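Local structure of chitinase A (Cycas revoluta, 4MNK) at residues 10-21 against 54-65. The protein probably hydrolyses chitin as a plant class V chitinase of glycosyl hydrolase family 18, and binds N-acetylglucosamine oligosaccharides in its cleft. Numbering follows the deposited sequence.
Sequences WPAYSVSEFPPS and TAEDFTPTVRRL. With NAG (2-acetamido-2-deoxy-beta-D-glucopyranose), chain B.
Arg64 turns the edge of its guanidinium to three acceptors, one of them Ser21 O across the contact. Its NH1 donates to Ser21 O at 2.8 Å, in the carbonyl plane and on a lone pair, while NH2 turns back to Thr61 O of its own segment and also meets a water that donates to Pro20 O. Ser21 O, Thr61 O and the water oxygen all lie in the guanidinium plane, which fixes its rotation; Leu65 CG, of the same segment, lies over one face toward its rim. Beside this hydrogen-bonded group, Thr61 CG2 packs 3.5 Å from Ser21 N, and its OG1 bonds to Asp57 O.

The apolar part centres on Trp10. With CG anti to the backbone N (chi1 -180°), its indole reaches Phe58, CE3 to CE1 3.6 Å, the two planes inclined at 31°. Pro20 CG sits above one indole face and at the Phe58 edge, and Thr54 CG2 abuts the indole edge at CH2. Trp10 NE1 donates to Phe18 O in the ring plane, tying the loop to the edge of the indole.

Tyr13, in the same loop, lays a ring face under the sugar, NAG C5 standing 3.6 Å above its centre; an alanine here would probably leave that face of the sugar without its aromatic partner. The contact thus joins the loop after strand 5-11 to helix 52-63 of the TIM barrel, with strands 30-36 and 70-77 lying against the helix.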
ATOM      1  N   TRP A  10       3.311  -1.110  -8.322  1.00  5.57           N
ATOM      2  CA  TRP A  10       4.301  -1.951  -8.991  1.00  5.66           C
ATOM      3  C   TRP A  10       5.672  -1.707  -8.380  1.00  6.03           C
ATOM      4  O   TRP A  10       6.182  -0.586  -8.445  1.00  5.87           O
ATOM      5  CB  TRP A  10       4.349  -1.675 -10.495  1.00  5.84           C
ATOM      6  CG  TRP A  10       5.368  -2.540 -11.188  1.00  5.83           C
ATOM      7  CD1 TRP A  10       5.219  -3.849 -11.537  1.00  6.10           C
ATOM      8  CD2 TRP A  10       6.700  -2.167 -11.579  1.00  6.23           C
ATOM      9  NE1 TRP A  10       6.367  -4.313 -12.133  1.00  6.16           N
ATOM     10  CE2 TRP A  10       7.294  -3.305 -12.170  1.00  6.51           C
ATOM     11  CE3 TRP A  10       7.447  -0.983 -11.490  1.00  7.05           C
ATOM     12  CZ2 TRP A  10       8.601  -3.297 -12.675  1.00  7.10           C
ATOM     13  CZ3 TRP A  10       8.748  -0.975 -11.993  1.00  6.99           C
ATOM     14  CH2 TRP A  10       9.307  -2.126 -12.579  1.00  7.12           C
ATOM     15  N   PRO A  11       6.281  -2.751  -7.794  1.00  6.27           N
ATOM     16  CA  PRO A  11       7.592  -2.575  -7.193  1.00  6.70           C
ATOM     17  C   PRO A  11       8.715  -2.857  -8.187  1.00  7.15           C
ATOM     18  O   PRO A  11       8.716  -3.894  -8.863  1.00  7.22           O
ATOM     19  CB  PRO A  11       7.586  -3.595  -6.059  1.00  6.87           C
ATOM     20  CG  PRO A  11       6.719  -4.709  -6.566  1.00  6.90           C
ATOM     21  CD  PRO A  11       5.779  -4.125  -7.605  1.00  6.49           C
ATOM     22  N   ALA A  12       9.666  -1.931  -8.268  1.00  7.73           N
ATOM     23  CA  ALA A  12      10.770  -2.024  -9.222  1.00  8.55           C
ATOM     24  C   ALA A  12      11.621  -3.293  -9.094  1.00  9.00           C
ATOM     25  O   ALA A  12      12.215  -3.733 -10.076  1.00  9.30           O
ATOM     26  CB  ALA A  12      11.639  -0.781  -9.150  1.00  8.76           C
ATOM     27  N   TYR A  13      11.655  -3.889  -7.900  1.00  9.43           N
ATOM     28  CA  TYR A  13      12.435  -5.115  -7.668  1.00 10.13           C
ATOM     29  C   TYR A  13      11.989  -6.266  -8.571  1.00 10.30           C
ATOM     30  O   TYR A  13      12.757  -7.195  -8.822  1.00 10.74           O
ATOM     31  CB  TYR A  13      12.392  -5.549  -6.185  1.00 10.43           C
ATOM     32  CG  TYR A  13      11.107  -6.243  -5.741  1.00 10.82           C
ATOM     33  CD1 TYR A  13      10.797  -7.535  -6.175  1.00 11.17           C
ATOM     34  CD2 TYR A  13      10.216  -5.616  -4.871  1.00 11.26           C
ATOM     35  CE1 TYR A  13       9.627  -8.171  -5.781  1.00 11.23           C
ATOM     36  CE2 TYR A  13       9.042  -6.249  -4.462  1.00 11.01           C
ATOM     37  CZ  TYR A  13       8.754  -7.525  -4.925  1.00 11.14           C
ATOM     38  OH  TYR A  13       7.597  -8.167  -4.539  1.00 12.09           O
ATOM     39  N   SER A  14      10.748  -6.198  -9.052  1.00 10.21           N
ATOM     40  CA  SER A  14      10.136  -7.312  -9.773  1.00 10.44           C
ATOM     41  C   SER A  14      10.339  -7.263 -11.287  1.00 10.85           C
ATOM     42  O   SER A  14       9.811  -8.112 -12.005  1.00 11.04           O
ATOM     43  CB  SER A  14       8.639  -7.393  -9.446  1.00 10.16           C
ATOM     44  OG  SER A  14       7.921  -6.317 -10.033  1.00  9.53           O
ATOM     45  N   VAL A  15      11.119  -6.293 -11.760  1.00 11.45           N
ATOM     46  CA  VAL A  15      11.226  -5.996 -13.197  1.00 12.21           C
ATOM     47  C   VAL A  15      11.552  -7.196 -14.109  1.00 12.77           C
ATOM     48  O   VAL A  15      10.980  -7.315 -15.194  1.00 13.01           O
ATOM     49  CB  VAL A  15      12.181  -4.792 -13.469  1.00 12.12           C
ATOM     50  CG1 VAL A  15      13.644  -5.152 -13.194  1.00 12.35           C
ATOM     51  CG2 VAL A  15      11.998  -4.253 -14.887  1.00 12.37           C
ATOM     52  N   SER A  16      12.445  -8.079 -13.664  1.00 13.43           N
ATOM     53  CA  SER A  16      12.875  -9.216 -14.488  1.00 14.15           C
ATOM     54  C   SER A  16      11.777 -10.268 -14.665  1.00 14.19           C
ATOM     55  O   SER A  16      11.647 -10.859 -15.738  1.00 15.01           O
ATOM     56  CB  SER A  16      14.147  -9.860 -13.927  1.00 14.53           C
ATOM     57  OG  SER A  16      15.222  -8.937 -13.901  1.00 15.75           O
ATOM     58  N   GLU A  17      10.990 -10.495 -13.615  1.00 13.76           N
ATOM     59  CA  GLU A  17       9.918 -11.493 -13.660  1.00 13.40           C
ATOM     60  C   GLU A  17       8.553 -10.895 -14.009  1.00 12.31           C
ATOM     61  O   GLU A  17       7.695 -11.583 -14.559  1.00 12.43           O
ATOM     62  CB  GLU A  17       9.852 -12.308 -12.360  1.00 14.00           C
ATOM     63  CG  GLU A  17       9.732 -11.491 -11.079  1.00 15.52           C
ATOM     64  CD  GLU A  17       9.895 -12.327  -9.813  1.00 17.57           C
ATOM     65  OE1 GLU A  17       9.787 -11.751  -8.711  1.00 18.96           O
ATOM     66  OE2 GLU A  17      10.136 -13.551  -9.910  1.00 18.85           O
ATOM     67  N   PHE A  18       8.367  -9.612 -13.699  1.00 11.05           N
ATOM     68  CA  PHE A  18       7.108  -8.924 -13.968  1.00 10.11           C
ATOM     69  C   PHE A  18       7.381  -7.478 -14.386  1.00  9.54           C
ATOM     70  O   PHE A  18       7.242  -6.554 -13.580  1.00  9.26           O
ATOM     71  CB  PHE A  18       6.192  -8.984 -12.737  1.00 10.04           C
ATOM     72  CG  PHE A  18       4.740  -8.724 -13.037  1.00  9.39           C
ATOM     73  CD1 PHE A  18       3.905  -9.755 -13.462  1.00  9.79           C
ATOM     74  CD2 PHE A  18       4.200  -7.451 -12.881  1.00  9.46           C
ATOM     75  CE1 PHE A  18       2.561  -9.519 -13.733  1.00  9.91           C
ATOM     76  CE2 PHE A  18       2.859  -7.207 -13.145  1.00  9.61           C
ATOM     77  CZ  PHE A  18       2.037  -8.241 -13.573  1.00  9.52           C
ATOM     78  N   PRO A  19       7.789  -7.272 -15.653  1.00  9.30           N
ATOM     79  CA  PRO A  19       8.018  -5.908 -16.129  1.00  8.98           C
ATOM     80  C   PRO A  19       6.702  -5.128 -16.217  1.00  8.43           C
ATOM     81  O   PRO A  19       5.634  -5.740 -16.240  1.00  8.14           O
ATOM     82  CB  PRO A  19       8.630  -6.120 -17.517  1.00  9.38           C
ATOM     83  CG  PRO A  19       8.140  -7.453 -17.948  1.00  9.75           C
ATOM     84  CD  PRO A  19       8.052  -8.275 -16.702  1.00  9.46           C
ATOM     85  N   PRO A  20       6.769  -3.783 -16.251  1.00  8.02           N
ATOM     86  CA  PRO A  20       5.539  -2.986 -16.308  1.00  7.76           C
ATOM     87  C   PRO A  20       4.600  -3.356 -17.461  1.00  7.72           C
ATOM     88  O   PRO A  20       3.386  -3.175 -17.348  1.00  7.67           O
ATOM     89  CB  PRO A  20       6.064  -1.557 -16.461  1.00  7.73           C
ATOM     90  CG  PRO A  20       7.376  -1.591 -15.753  1.00  7.86           C
ATOM     91  CD  PRO A  20       7.963  -2.926 -16.113  1.00  7.96           C
ATOM     92  N   SER A  21       5.155  -3.889 -18.548  1.00  7.97           N
ATOM     93  CA  SER A  21       4.354  -4.317 -19.694  1.00  8.29           C
ATOM     94  C   SER A  21       3.349  -5.426 -19.363  1.00  8.29           C
ATOM     95  O   SER A  21       2.379  -5.620 -20.094  1.00  8.39           O
ATOM     96  CB  SER A  21       5.261  -4.761 -20.844  1.00  8.41           C
ATOM     97  OG  SER A  21       6.057  -5.871 -20.460  1.00  9.70           O
ATOM     98  N   THR A  54      14.029   2.161 -16.538  1.00  7.77           N
ATOM     99  CA  THR A  54      12.800   1.529 -16.057  1.00  8.04           C
ATOM    100  C   THR A  54      11.787   2.571 -15.566  1.00  7.47           C
ATOM    101  O   THR A  54      10.599   2.499 -15.898  1.00  7.09           O
ATOM    102  CB  THR A  54      13.118   0.494 -14.958  1.00  8.51           C
ATOM    103  OG1 THR A  54      13.966  -0.527 -15.501  1.00 10.87           O
ATOM    104  CG2 THR A  54      11.847  -0.148 -14.416  1.00  8.67           C
ATOM    105  N   ALA A  55      12.265   3.543 -14.795  1.00  6.98           N
ATOM    106  CA  ALA A  55      11.411   4.609 -14.271  1.00  6.87           C
ATOM    107  C   ALA A  55      10.824   5.475 -15.382  1.00  6.54           C
ATOM    108  O   ALA A  55       9.642   5.818 -15.347  1.00  6.63           O
ATOM    109  CB  ALA A  55      12.177   5.462 -13.283  1.00  7.22           C
ATOM    110  N   GLU A  56      11.650   5.820 -16.368  1.00  6.42           N
ATOM    111  CA  GLU A  56      11.197   6.626 -17.495  1.00  6.55           C
ATOM    112  C   GLU A  56      10.158   5.894 -18.345  1.00  6.44           C
ATOM    113  O   GLU A  56       9.164   6.485 -18.769  1.00  6.55           O
ATOM    114  CB  GLU A  56      12.382   7.038 -18.371  1.00  6.73           C
ATOM    115  CG  GLU A  56      11.963   7.828 -19.604  1.00  8.21           C
ATOM    116  CD  GLU A  56      13.074   8.051 -20.613  1.00  9.57           C
ATOM    117  OE1 GLU A  56      12.795   8.738 -21.614  1.00 11.45           O
ATOM    118  OE2 GLU A  56      14.203   7.554 -20.424  1.00  9.76           O
ATOM    119  N   ASP A  57      10.392   4.609 -18.592  1.00  6.49           N
ATOM    120  CA  ASP A  57       9.536   3.840 -19.488  1.00  6.76           C
ATOM    121  C   ASP A  57       8.223   3.405 -18.846  1.00  6.34           C
ATOM    122  O   ASP A  57       7.282   3.048 -19.549  1.00  6.47           O
ATOM    123  CB  ASP A  57      10.275   2.606 -20.017  1.00  7.34           C
ATOM    124  CG  ASP A  57      11.354   2.944 -21.035  1.00  8.77           C
ATOM    125  OD1 ASP A  57      11.474   4.118 -21.452  1.00 10.13           O
ATOM    126  OD2 ASP A  57      12.083   2.009 -21.424  1.00 11.07           O
ATOM    127  N   PHE A  58       8.166   3.439 -17.515  1.00  5.79           N
ATOM    128  CA  PHE A  58       7.013   2.934 -16.768  1.00  5.72           C
ATOM    129  C   PHE A  58       5.689   3.517 -17.259  1.00  5.56           C
ATOM    130  O   PHE A  58       4.763   2.776 -17.595  1.00  5.52           O
ATOM    131  CB  PHE A  58       7.192   3.200 -15.268  1.00  5.86           C
ATOM    132  CG  PHE A  58       6.059   2.687 -14.417  1.00  5.69           C
ATOM    133  CD1 PHE A  58       6.003   1.346 -14.046  1.00  5.80           C
ATOM    134  CD2 PHE A  58       5.057   3.547 -13.971  1.00  5.98           C
ATOM    135  CE1 PHE A  58       4.967   0.867 -13.256  1.00  6.15           C
ATOM    136  CE2 PHE A  58       4.013   3.074 -13.180  1.00  6.47           C
ATOM    137  CZ  PHE A  58       3.971   1.732 -12.819  1.00  6.21           C
ATOM    138  N   THR A  59       5.599   4.844 -17.295  1.00  5.27           N
ATOM    139  CA  THR A  59       4.324   5.497 -17.592  1.00  5.70           C
ATOM    140  C   THR A  59       3.874   5.309 -19.051  1.00  5.87           C
ATOM    141  O   THR A  59       2.742   4.876 -19.278  1.00  6.01           O
ATOM    142  CB  THR A  59       4.302   6.971 -17.121  1.00  5.64           C
ATOM    143  OG1 THR A  59       4.567   7.012 -15.711  1.00  5.50           O
ATOM    144  CG2 THR A  59       2.951   7.612 -17.396  1.00  6.09           C
ATOM    145  N   PRO A  60       4.753   5.595 -20.040  1.00  6.11           N
ATOM    146  CA  PRO A  60       4.358   5.291 -21.421  1.00  6.35           C
ATOM    147  C   PRO A  60       3.966   3.824 -21.624  1.00  6.31           C
ATOM    148  O   PRO A  60       3.026   3.540 -22.365  1.00  6.61           O
ATOM    149  CB  PRO A  60       5.609   5.640 -22.234  1.00  6.63           C
ATOM    150  CG  PRO A  60       6.315   6.655 -21.410  1.00  7.32           C
ATOM    151  CD  PRO A  60       6.072   6.257 -19.987  1.00  6.36           C
ATOM    152  N   THR A  61       4.659   2.906 -20.951  1.00  6.21           N
ATOM    153  CA  THR A  61       4.355   1.482 -21.085  1.00  6.25           C
ATOM    154  C   THR A  61       2.960   1.135 -20.568  1.00  6.00           C
ATOM    155  O   THR A  61       2.167   0.525 -21.289  1.00  6.16           O
ATOM    156  CB  THR A  61       5.415   0.595 -20.402  1.00  6.45           C
ATOM    157  OG1 THR A  61       6.637   0.682 -21.138  1.00  7.32           O
ATOM    158  CG2 THR A  61       4.976  -0.866 -20.357  1.00  6.86           C
ATOM    159  N   VAL A  62       2.650   1.522 -19.334  1.00  5.83           N
ATOM    160  CA  VAL A  62       1.356   1.141 -18.766  1.00  6.15           C
ATOM    161  C   VAL A  62       0.196   1.842 -19.477  1.00  6.40           C
ATOM    162  O   VAL A  62      -0.882   1.277 -19.609  1.00  6.56           O
ATOM    163  CB  VAL A  62       1.278   1.322 -17.222  1.00  6.06           C
ATOM    164  CG1 VAL A  62       2.352   0.487 -16.529  1.00  6.45           C
ATOM    165  CG2 VAL A  62       1.353   2.795 -16.811  1.00  5.93           C
ATOM    166  N   ARG A  63       0.432   3.048 -19.982  1.00  6.53           N
ATOM    167  CA  ARG A  63      -0.622   3.786 -20.672  1.00  7.08           C
ATOM    168  C   ARG A  63      -0.986   3.197 -22.041  1.00  7.44           C
ATOM    169  O   ARG A  63      -2.058   3.477 -22.562  1.00  8.10           O
ATOM    170  CB  ARG A  63      -0.287   5.277 -20.775  1.00  6.95           C
ATOM    171  CG  ARG A  63      -0.231   6.000 -19.430  1.00  7.68           C
ATOM    172  CD  ARG A  63      -0.176   7.513 -19.597  1.00  9.26           C
ATOM    173  NE  ARG A  63      -1.512   8.101 -19.566  1.00 10.41           N
ATOM    174  CZ  ARG A  63      -1.782   9.400 -19.681  1.00 10.67           C
ATOM    175  NH1 ARG A  63      -0.807  10.282 -19.853  1.00 10.37           N
ATOM    176  NH2 ARG A  63      -3.040   9.812 -19.633  1.00 11.84           N
ATOM    177  N   ARG A  64      -0.117   2.362 -22.609  1.00  7.85           N
ATOM    178  CA  ARG A  64      -0.396   1.769 -23.921  1.00  8.47           C
ATOM    179  C   ARG A  64      -1.654   0.887 -23.921  1.00  8.68           C
ATOM    180  O   ARG A  64      -2.361   0.813 -24.929  1.00  9.04           O
ATOM    181  CB  ARG A  64       0.820   0.996 -24.449  1.00  8.75           C
ATOM    182  CG  ARG A  64       0.853  -0.469 -24.061  1.00  9.00           C
ATOM    183  CD  ARG A  64       2.220  -1.095 -24.242  1.00  9.77           C
ATOM    184  NE  ARG A  64       2.170  -2.532 -23.973  1.00  9.90           N
ATOM    185  CZ  ARG A  64       2.070  -3.080 -22.762  1.00 10.16           C
ATOM    186  NH1 ARG A  64       2.026  -4.399 -22.642  1.00 10.70           N
ATOM    187  NH2 ARG A  64       2.011  -2.319 -21.672  1.00  9.68           N
ATOM    188  N   LEU A  65      -1.935   0.239 -22.789  1.00  8.76           N
ATOM    189  CA  LEU A  65      -3.095  -0.652 -22.668  1.00  9.11           C
ATOM    190  C   LEU A  65      -4.341   0.089 -22.204  1.00  9.29           C
ATOM    191  O   LEU A  65      -5.462  -0.343 -22.465  1.00  9.88           O
ATOM    192  CB  LEU A  65      -2.797  -1.812 -21.710  1.00  9.16           C
ATOM    193  CG  LEU A  65      -1.607  -2.730 -22.015  1.00  9.58           C
ATOM    194  CD1 LEU A  65      -1.484  -3.800 -20.941  1.00 10.07           C
ATOM    195  CD2 LEU A  65      -1.711  -3.376 -23.394  1.00 10.40           C
TER
HETATM  196  C1  NAG B   3      11.817  -6.507  -1.468  1.00 21.78           C
HETATM  197  C2  NAG B   3      13.320  -6.268  -1.308  1.00 22.77           C
HETATM  198  C3  NAG B   3      14.118  -6.882  -2.460  1.00 23.32           C
HETATM  199  C4  NAG B   3      13.668  -8.305  -2.788  1.00 23.43           C
HETATM  200  C5  NAG B   3      12.141  -8.392  -2.879  1.00 23.09           C
HETATM  201  C6  NAG B   3      11.649  -9.821  -3.107  1.00 23.56           C
HETATM  202  C7  NAG B   3      13.798  -4.212  -0.058  1.00 23.65           C
HETATM  203  C8  NAG B   3      14.089  -2.743  -0.152  1.00 23.82           C
HETATM  204  N2  NAG B   3      13.608  -4.846  -1.216  1.00 23.31           N
HETATM  205  O3  NAG B   3      15.488  -6.892  -2.122  1.00 23.74           O
HETATM  206  O4  NAG B   3      14.251  -8.700  -4.011  1.00 24.03           O
HETATM  207  O5  NAG B   3      11.559  -7.880  -1.695  1.00 22.23           O
HETATM  208  O6  NAG B   3      11.806 -10.591  -1.934  1.00 24.25           O
HETATM  209  O7  NAG B   3      13.742  -4.759   1.046  1.00 24.14           O
HETATM  210  O   HOH W   1       1.232  -2.553 -18.926  1.00  9.13           O